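Local coordinates for molybdenum cofactor biosynthesis protein C 2 (Mycobacterium tuberculosis, PDB 4FDF) that probably catalyses formation of cyclic pyranopterin monophosphate from a cyclised dihydroguanosine triphosphate, a step in molybdenum cofactor biosynthesis, at residues V52-I55 and G59-K62; G63-T68 and Y136-A141; A110-T115 and M122-A127. All coordinates share one frame; numbering follows the deposited sequence.

Contact 1: V52-I55 and G59-K62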
loop_
_atom_site.group_PDB
_atom_site.type_symbol
_atom_site.label_atom_id
_atom_site.label_comp_id
_atom_site.label_asym_id
_atom_site.label_seq_id
_atom_site.Cartn_x
_atom_site.Cartn_y
_atom_site.Cartn_z
ATOM N N VAL B 52 20.615 -17.223 19.320
ATOM C CA VAL B 52 21.869 -16.546 18.999
ATOM C C VAL B 52 22.800 -17.517 18.272
ATOM O O VAL B 52 23.436 -17.158 17.276
ATOM C CB VAL B 52 22.555 -15.964 20.276
ATOM C CG1 VAL B 52 23.954 -15.420 19.962
ATOM C CG2 VAL B 52 21.698 -14.874 20.892
ATOM N N ALA B 53 22.852 -18.754 18.760
ATOM C CA ALA B 53 23.675 -19.790 18.146
ATOM C C ALA B 53 23.261 -20.028 16.694
ATOM O O ALA B 53 24.084 -19.904 15.788
ATOM C CB ALA B 53 23.618 -21.091 18.956
ATOM N N LEU B 54 21.984 -20.329 16.475
ATOM C CA LEU B 54 21.482 -20.595 15.128
ATOM C C LEU B 54 21.672 -19.422 14.165
ATOM O O LEU B 54 21.780 -19.620 12.949
ATOM C CB LEU B 54 20.024 -21.055 15.165
ATOM C CG LEU B 54 19.716 -22.345 15.941
ATOM C CD1 LEU B 54 18.211 -22.586 15.991
ATOM C CD2 LEU B 54 20.443 -23.572 15.368
ATOM N N ILE B 55 21.730 -18.208 14.711
ATOM C CA ILE B 55 21.991 -17.012 13.907
ATOM C C ILE B 55 23.449 -16.947 13.441
ATOM O O ILE B 55 23.706 -16.742 12.258
ATOM C CB ILE B 55 21.554 -15.711 14.633
ATOM C CG1 ILE B 55 20.031 -15.573 14.566
ATOM C CG2 ILE B 55 22.226 -14.474 14.018
ATOM C CD1 ILE B 55 19.446 -14.609 15.564
ATOM N N GLY B 59 21.859 -21.236 10.890
ATOM C CA GLY B 59 21.066 -22.456 10.963
ATOM C C GLY B 59 19.584 -22.315 11.258
ATOM O O GLY B 59 18.922 -23.313 11.536
ATOM N N LEU B 60 19.052 -21.096 11.204
ATOM C CA LEU B 60 17.615 -20.885 11.409
ATOM C C LEU B 60 16.806 -21.528 10.292
ATOM O O LEU B 60 17.180 -21.421 9.117
ATOM C CB LEU B 60 17.271 -19.397 11.471
ATOM C CG LEU B 60 17.682 -18.622 12.713
ATOM C CD1 LEU B 60 17.406 -17.138 12.489
ATOM C CD2 LEU B 60 16.940 -19.148 13.939
ATOM N N PRO B 61 15.689 -22.190 10.646
ATOM C CA PRO B 61 14.867 -22.837 9.626
ATOM C C PRO B 61 14.423 -21.876 8.518
ATOM O O PRO B 61 14.458 -22.230 7.337
ATOM C CB PRO B 61 13.659 -23.347 10.422
ATOM C CG PRO B 61 14.193 -23.552 11.802
ATOM C CD PRO B 61 15.165 -22.423 12.005
ATOM N N LYS B 62 14.044 -20.662 8.889
ATOM C CA LYS B 62 13.419 -19.756 7.934
ATOM C C LYS B 62 14.436 -18.968 7.090
ATOM O O LYS B 62 14.079 -18.380 6.073
ATOM C CB LYS B 62 12.446 -18.835 8.665
ATOM C CG LYS B 62 11.038 -18.876 8.115
ATOM C CD LYS B 62 10.042 -18.610 9.223
ATOM C CE LYS B 62 8.873 -17.777 8.741
ATOM N NZ LYS B 62 7.976 -17.455 9.885
#
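The polar part of this contact is a single backbone bond: G59 N donates to L54 O at 2.6 Å. The donor lies in the carbonyl plane, and the N-H is moderately bent at 147°. Because the bond spans five residues, it is of the six-to-one kind found where a helix ends, and it ties the chain leaving helix 49-57 back to a carbonyl of the last turns. Glycine suits the turn, since a side chain at this place would be directed at the leucine and crowd its CD2 methyl. L54 CD2 already lies 4.1 Å from G59 O.

This helix is an addition to the ferredoxin-like fold, a short segment inserted between the first sheet strand, 35-46, and the first long helix, 65-83. G59-K62 is the linker that carries the chain onward to that helix.

The apolar part centres on L60, whose two methyls divide the work. L60 CD2 comes against the base of the L54 side chain, 3.8 Å from L54 CB, while L60 CD1 reaches 3.7 Å to I55 CG1. L60 turns its CG anti to its own carbonyl carbon (chi1 -72°), which carries the branched end back toward the helix. I55 and L60 run alongside each other with their ends in the same direction, and L60 also touches I139 of helix 121-139. A forked leucine suits this buried position, since it can meet two successive helix residues at once. Farther along, P61 O accepts a hydrogen bond from H25 NE2 of the second subunit, while K62 packs on L86 of that subunit.

Contact 2: G63-T68 and Y136-A141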
loop_
_atom_site.group_PDB
_atom_site.type_symbol
_atom_site.label_atom_id
_atom_site.label_comp_id
_atom_site.label_asym_id
_atom_site.label_seq_id
_atom_site.Cartn_x
_atom_site.Cartn_y
_atom_site.Cartn_z
ATOM N N GLY B 63 15.697 -18.974 7.513
ATOM C CA GLY B 63 16.776 -18.360 6.743
ATOM C C GLY B 63 17.512 -17.271 7.497
ATOM O O GLY B 63 17.561 -17.283 8.727
ATOM N N ASP B 64 18.091 -16.333 6.749
ATOM C CA ASP B 64 18.891 -15.244 7.308
ATOM C C ASP B 64 17.990 -14.200 7.973
ATOM O O ASP B 64 17.470 -13.301 7.303
ATOM C CB ASP B 64 19.755 -14.611 6.204
ATOM C CG ASP B 64 20.788 -13.612 6.747
ATOM O OD1 ASP B 64 20.644 -13.123 7.891
ATOM O OD2 ASP B 64 21.756 -13.311 6.017
ATOM N N ALA B 65 17.804 -14.337 9.287
ATOM C CA ALA B 65 16.996 -13.400 10.067
ATOM C C ALA B 65 17.456 -11.946 9.938
ATOM O O ALA B 65 16.626 -11.057 9.742
ATOM C CB ALA B 65 16.975 -13.797 11.528
ATOM N N LEU B 66 18.764 -11.709 10.053
ATOM C CA LEU B 66 19.293 -10.341 10.091
ATOM C C LEU B 66 19.056 -9.583 8.778
ATOM O O LEU B 66 18.540 -8.463 8.786
ATOM C CB LEU B 66 20.780 -10.313 10.477
ATOM C CG LEU B 66 21.289 -10.862 11.833
ATOM C CD1 LEU B 66 22.734 -10.387 12.116
ATOM C CD2 LEU B 66 20.396 -10.518 13.016
ATOM N N ALA B 67 19.423 -10.200 7.662
ATOM C CA ALA B 67 19.215 -9.605 6.347
ATOM C C ALA B 67 17.741 -9.369 6.083
ATOM O O ALA B 67 17.368 -8.309 5.591
ATOM C CB ALA B 67 19.830 -10.482 5.238
ATOM N N THR B 68 16.903 -10.343 6.432
ATOM C CA THR B 68 15.468 -10.226 6.196
ATOM C C THR B 68 14.885 -9.056 7.003
ATOM O O THR B 68 14.104 -8.261 6.480
ATOM C CB THR B 68 14.721 -11.564 6.465
ATOM O OG1 THR B 68 15.237 -12.574 5.589
ATOM C CG2 THR B 68 13.213 -11.442 6.219
ATOM N N TYR B 136 11.443 -11.644 15.189
ATOM C CA TYR B 136 10.584 -12.575 15.895
ATOM C C TYR B 136 9.937 -13.591 14.944
ATOM O O TYR B 136 9.837 -14.772 15.271
ATOM C CB TYR B 136 9.520 -11.839 16.714
ATOM C CG TYR B 136 8.636 -12.795 17.482
ATOM C CD1 TYR B 136 7.364 -13.121 17.020
ATOM C CD2 TYR B 136 9.090 -13.403 18.646
ATOM C CE1 TYR B 136 6.552 -14.015 17.715
ATOM C CE2 TYR B 136 8.287 -14.304 19.350
ATOM C CZ TYR B 136 7.014 -14.605 18.876
ATOM O OH TYR B 136 6.220 -15.502 19.554
ATOM N N ASP B 137 9.496 -13.140 13.771
ATOM C CA ASP B 137 8.942 -14.068 12.800
ATOM C C ASP B 137 9.964 -15.145 12.399
ATOM O O ASP B 137 9.596 -16.283 12.143
ATOM C CB ASP B 137 8.440 -13.339 11.552
ATOM C CG ASP B 137 7.717 -14.275 10.590
ATOM O OD1 ASP B 137 6.705 -14.882 11.000
ATOM O OD2 ASP B 137 8.183 -14.441 9.442
ATOM N N MET B 138 11.238 -14.773 12.346
ATOM C CA MET B 138 12.281 -15.685 11.919
ATOM C C MET B 138 12.667 -16.677 13.017
ATOM O O MET B 138 13.190 -17.754 12.722
ATOM C CB MET B 138 13.526 -14.911 11.457
ATOM C CG MET B 138 13.290 -13.894 10.345
ATOM S SD MET B 138 13.047 -14.579 8.694
ATOM C CE MET B 138 11.374 -15.130 8.827
ATOM N N ILE B 139 12.421 -16.311 14.273
ATOM C CA ILE B 139 12.919 -17.108 15.397
ATOM C C ILE B 139 11.825 -17.767 16.242
ATOM O O ILE B 139 12.133 -18.592 17.100
ATOM C CB ILE B 139 13.927 -16.306 16.304
ATOM C CG1 ILE B 139 13.215 -15.263 17.175
ATOM C CG2 ILE B 139 15.029 -15.653 15.473
ATOM C CD1 ILE B 139 12.998 -15.715 18.599
ATOM N N LYS B 140 10.563 -17.414 15.999
ATOM C CA LYS B 140 9.470 -17.851 16.884
ATOM C C LYS B 140 9.277 -19.374 16.977
ATOM O O LYS B 140 8.659 -19.858 17.920
ATOM C CB LYS B 140 8.146 -17.151 16.543
ATOM C CG LYS B 140 7.564 -17.462 15.157
ATOM C CD LYS B 140 6.248 -16.739 14.973
ATOM C CE LYS B 140 5.439 -17.333 13.845
ATOM N NZ LYS B 140 6.044 -17.082 12.529
ATOM N N ALA B 141 9.803 -20.112 16.007
ATOM C CA ALA B 141 9.703 -21.574 16.002
ATOM C C ALA B 141 10.722 -22.237 16.945
ATOM O O ALA B 141 10.487 -23.343 17.437
ATOM C CB ALA B 141 9.841 -22.121 14.579
#
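M138 meets A65 through the root of its side chain: the two CB atoms approach to 3.6 Å, and M138 CG sits 3.7 Å from A65 CA. Alanine suits this buried position because its lone methyl allows the two backbones to come close. With CG beside its own backbone N (chi1 -56°) and further bends at chi2 and chi3, the M138 chain runs from A65 to T68, one turn farther along the helix. M138 SD arrives 4.0 Å from T68 CG2, the methionine lying roughly perpendicular to the threonine.

Behind this first shell, D64 shapes the start of helix 65-83. It is the N-cap residue, and D64 OD1 receives the N-H of A67 N at 3.2 Å, almost straight (176°), though from above the carboxylate plane. D64 O is gripped twice by T68, by OG1 at 2.9 Å and by the backbone N at 3.1 Å, from opposite faces of the carbonyl. The hydroxyl thus fixes T68 with its methyl turned to M138. In 136-141, K140 NZ forms a salt bridge with D137 OD1 at 2.8 Å.

Farther out, L86 of the second subunit packs on M138, and A67 meets its counterpart in the third subunit. Within the chain, A65 touches L135 and T68 touches T134, so the beginning of helix 65-83 lies against the end of helix 121-139, the two long helices running antiparallel over one face of the sheet.

Contact 3: A110-T115 and M122-A127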
loop_
_atom_site.group_PDB
_atom_site.type_symbol
_atom_site.label_atom_id
_atom_site.label_comp_id
_atom_site.label_asym_id
_atom_site.label_seq_id
_atom_site.Cartn_x
_atom_site.Cartn_y
_atom_site.Cartn_z
ATOM N N ALA B 110 18.061 1.928 14.310
ATOM C CA ALA B 110 17.716 2.530 13.032
ATOM C C ALA B 110 18.121 4.000 12.974
ATOM O O ALA B 110 17.856 4.767 13.900
ATOM C CB ALA B 110 16.232 2.356 12.726
ATOM N N THR B 111 18.786 4.367 11.883
ATOM C CA THR B 111 19.224 5.740 11.636
ATOM C C THR B 111 18.514 6.225 10.382
ATOM O O THR B 111 18.590 5.581 9.330
ATOM C CB THR B 111 20.769 5.817 11.477
ATOM O OG1 THR B 111 21.382 5.451 12.717
ATOM C CG2 THR B 111 21.230 7.221 11.095
ATOM N N VAL B 112 17.786 7.331 10.515
ATOM C CA VAL B 112 16.983 7.877 9.424
ATOM C C VAL B 112 17.436 9.302 9.157
ATOM O O VAL B 112 17.642 10.083 10.091
ATOM C CB VAL B 112 15.453 7.855 9.737
ATOM C CG1 VAL B 112 14.645 8.492 8.589
ATOM C CG2 VAL B 112 14.956 6.427 9.961
ATOM N N ARG B 113 17.605 9.631 7.883
ATOM C CA ARG B 113 17.949 10.989 7.472
ATOM C C ARG B 113 16.919 11.531 6.486
ATOM O O ARG B 113 16.369 10.781 5.652
ATOM C CB ARG B 113 19.375 11.050 6.898
ATOM C CG ARG B 113 20.481 10.841 7.956
ATOM C CD ARG B 113 21.828 10.383 7.364
ATOM N NE ARG B 113 21.691 9.195 6.513
ATOM C CZ ARG B 113 22.059 7.953 6.839
ATOM N NH1 ARG B 113 22.628 7.683 8.016
ATOM N NH2 ARG B 113 21.866 6.971 5.967
ATOM N N SER B 114 16.646 12.830 6.607
ATOM C CA SER B 114 15.671 13.515 5.763
ATOM C C SER B 114 15.886 15.026 5.700
ATOM O O SER B 114 16.289 15.658 6.683
ATOM C CB SER B 114 14.252 13.242 6.256
ATOM O OG SER B 114 13.308 13.967 5.488
ATOM N N THR B 115 15.597 15.594 4.533
ATOM C CA THR B 115 15.538 17.037 4.367
ATOM C C THR B 115 14.072 17.416 4.272
ATOM O O THR B 115 13.481 17.319 3.193
ATOM C CB THR B 115 16.268 17.480 3.088
ATOM O OG1 THR B 115 17.578 16.905 3.069
ATOM C CG2 THR B 115 16.369 19.012 3.019
ATOM N N MET B 122 9.656 9.118 14.025
ATOM C CA MET B 122 8.618 8.105 13.827
ATOM C C MET B 122 9.047 6.987 12.888
ATOM O O MET B 122 8.802 5.798 13.158
ATOM C CB MET B 122 7.294 8.726 13.356
ATOM C CG MET B 122 6.530 9.514 14.444
ATOM S SD MET B 122 6.435 8.718 16.081
ATOM C CE MET B 122 5.848 7.063 15.670
ATOM N N GLU B 123 9.686 7.366 11.790
ATOM C CA GLU B 123 10.185 6.392 10.831
ATOM C C GLU B 123 11.302 5.549 11.432
ATOM O O GLU B 123 11.342 4.339 11.204
ATOM C CB GLU B 123 10.614 7.038 9.500
ATOM C CG GLU B 123 10.753 8.557 9.498
ATOM C CD GLU B 123 9.428 9.319 9.562
ATOM O OE1 GLU B 123 8.529 9.072 8.726
ATOM O OE2 GLU B 123 9.298 10.182 10.450
ATOM N N ALA B 124 12.190 6.179 12.203
ATOM C CA ALA B 124 13.216 5.441 12.924
ATOM C C ALA B 124 12.607 4.394 13.869
ATOM O O ALA B 124 13.051 3.237 13.882
ATOM C CB ALA B 124 14.144 6.392 13.689
ATOM N N LEU B 125 11.601 4.798 14.645
ATOM C CA LEU B 125 10.900 3.884 15.562
ATOM C C LEU B 125 10.144 2.761 14.832
ATOM O O LEU B 125 10.128 1.612 15.288
ATOM C CB LEU B 125 9.928 4.664 16.447
ATOM C CG LEU B 125 10.532 5.583 17.503
ATOM C CD1 LEU B 125 9.476 6.588 17.963
ATOM C CD2 LEU B 125 11.104 4.806 18.687
ATOM N N THR B 126 9.528 3.105 13.704
ATOM C CA THR B 126 8.784 2.156 12.872
ATOM C C THR B 126 9.709 1.066 12.289
ATOM O O THR B 126 9.385 -0.136 12.321
ATOM C CB THR B 126 8.006 2.927 11.770
ATOM O OG1 THR B 126 7.026 3.772 12.394
ATOM C CG2 THR B 126 7.316 2.001 10.804
ATOM N N ALA B 127 10.861 1.499 11.776
ATOM C CA ALA B 127 11.904 0.608 11.267
ATOM C C ALA B 127 12.395 -0.354 12.343
ATOM O O ALA B 127 12.437 -1.561 12.137
ATOM C CB ALA B 127 13.075 1.430 10.709
#
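M122 O is gripped twice by T126, whose backbone N and OG1 each lie 2.8 Å from it and come from opposite faces of the carbonyl. The first is the ordinary helical bond; in the second, threonine's hydroxyl folds back on the preceding turn, so that a buried polar side chain finds its partner within its own helix.

The face of this helix turned to strand 110-115 is lined with small groups. A110 CB lies 3.5 Å from A124 O and 3.9 Å from A127 CB, bridging two residues one turn apart. Two residues on, V112, on the same face of the strand, spreads its two methyls over the helix. V112 CG2 rests 3.6 Å from A124 N and also meets the A124 methyl. V112 CG1, anti to the backbone N (chi1 178°), reaches 4.0 Å to E123 CG; the valine and the glutamate lie nearly perpendicular. Only the aliphatic part of the glutamate is used here. Alanines suit the interface because strand and helix axes pass 7.5 Å apart, close enough for methyls to touch backbone.

Helix and strand run roughly antiparallel, at 148°, as expected when the chain turns back over the sheet. The strand bonds through A110 and V112 to strand 35-46, and T80 and A77 of helix 65-83 flank the helix. This is the strand-to-helix step of the second beta-alpha-beta half of the ferredoxin-like fold, and its helix carries M122 and E123, predicted substrate-binding residues.

How the contacts relate
Contacts 1 and 2 are neighbours, their centres 8 Å apart, and join directly. K62 NZ forms a salt bridge with D137 OD2 at 3.1 Å, and L60 CD1 packs 3.5 Å from A65 CB. Contact 3 lies at the other end of helix 121-139, its centre about 22 Å from that of contact 2 and about 28 Å from that of contact 1. It holds the predicted substrate-binding M122 and E123, and the E123 side chain is about 6 Å from that of C87, also predicted to bind substrate. The ends meet between subunits: L86 of the second subunit, likewise predicted to bind substrate, packs on K62 and M138, and its M122 on D137, consistent with a site near the subunit boundary.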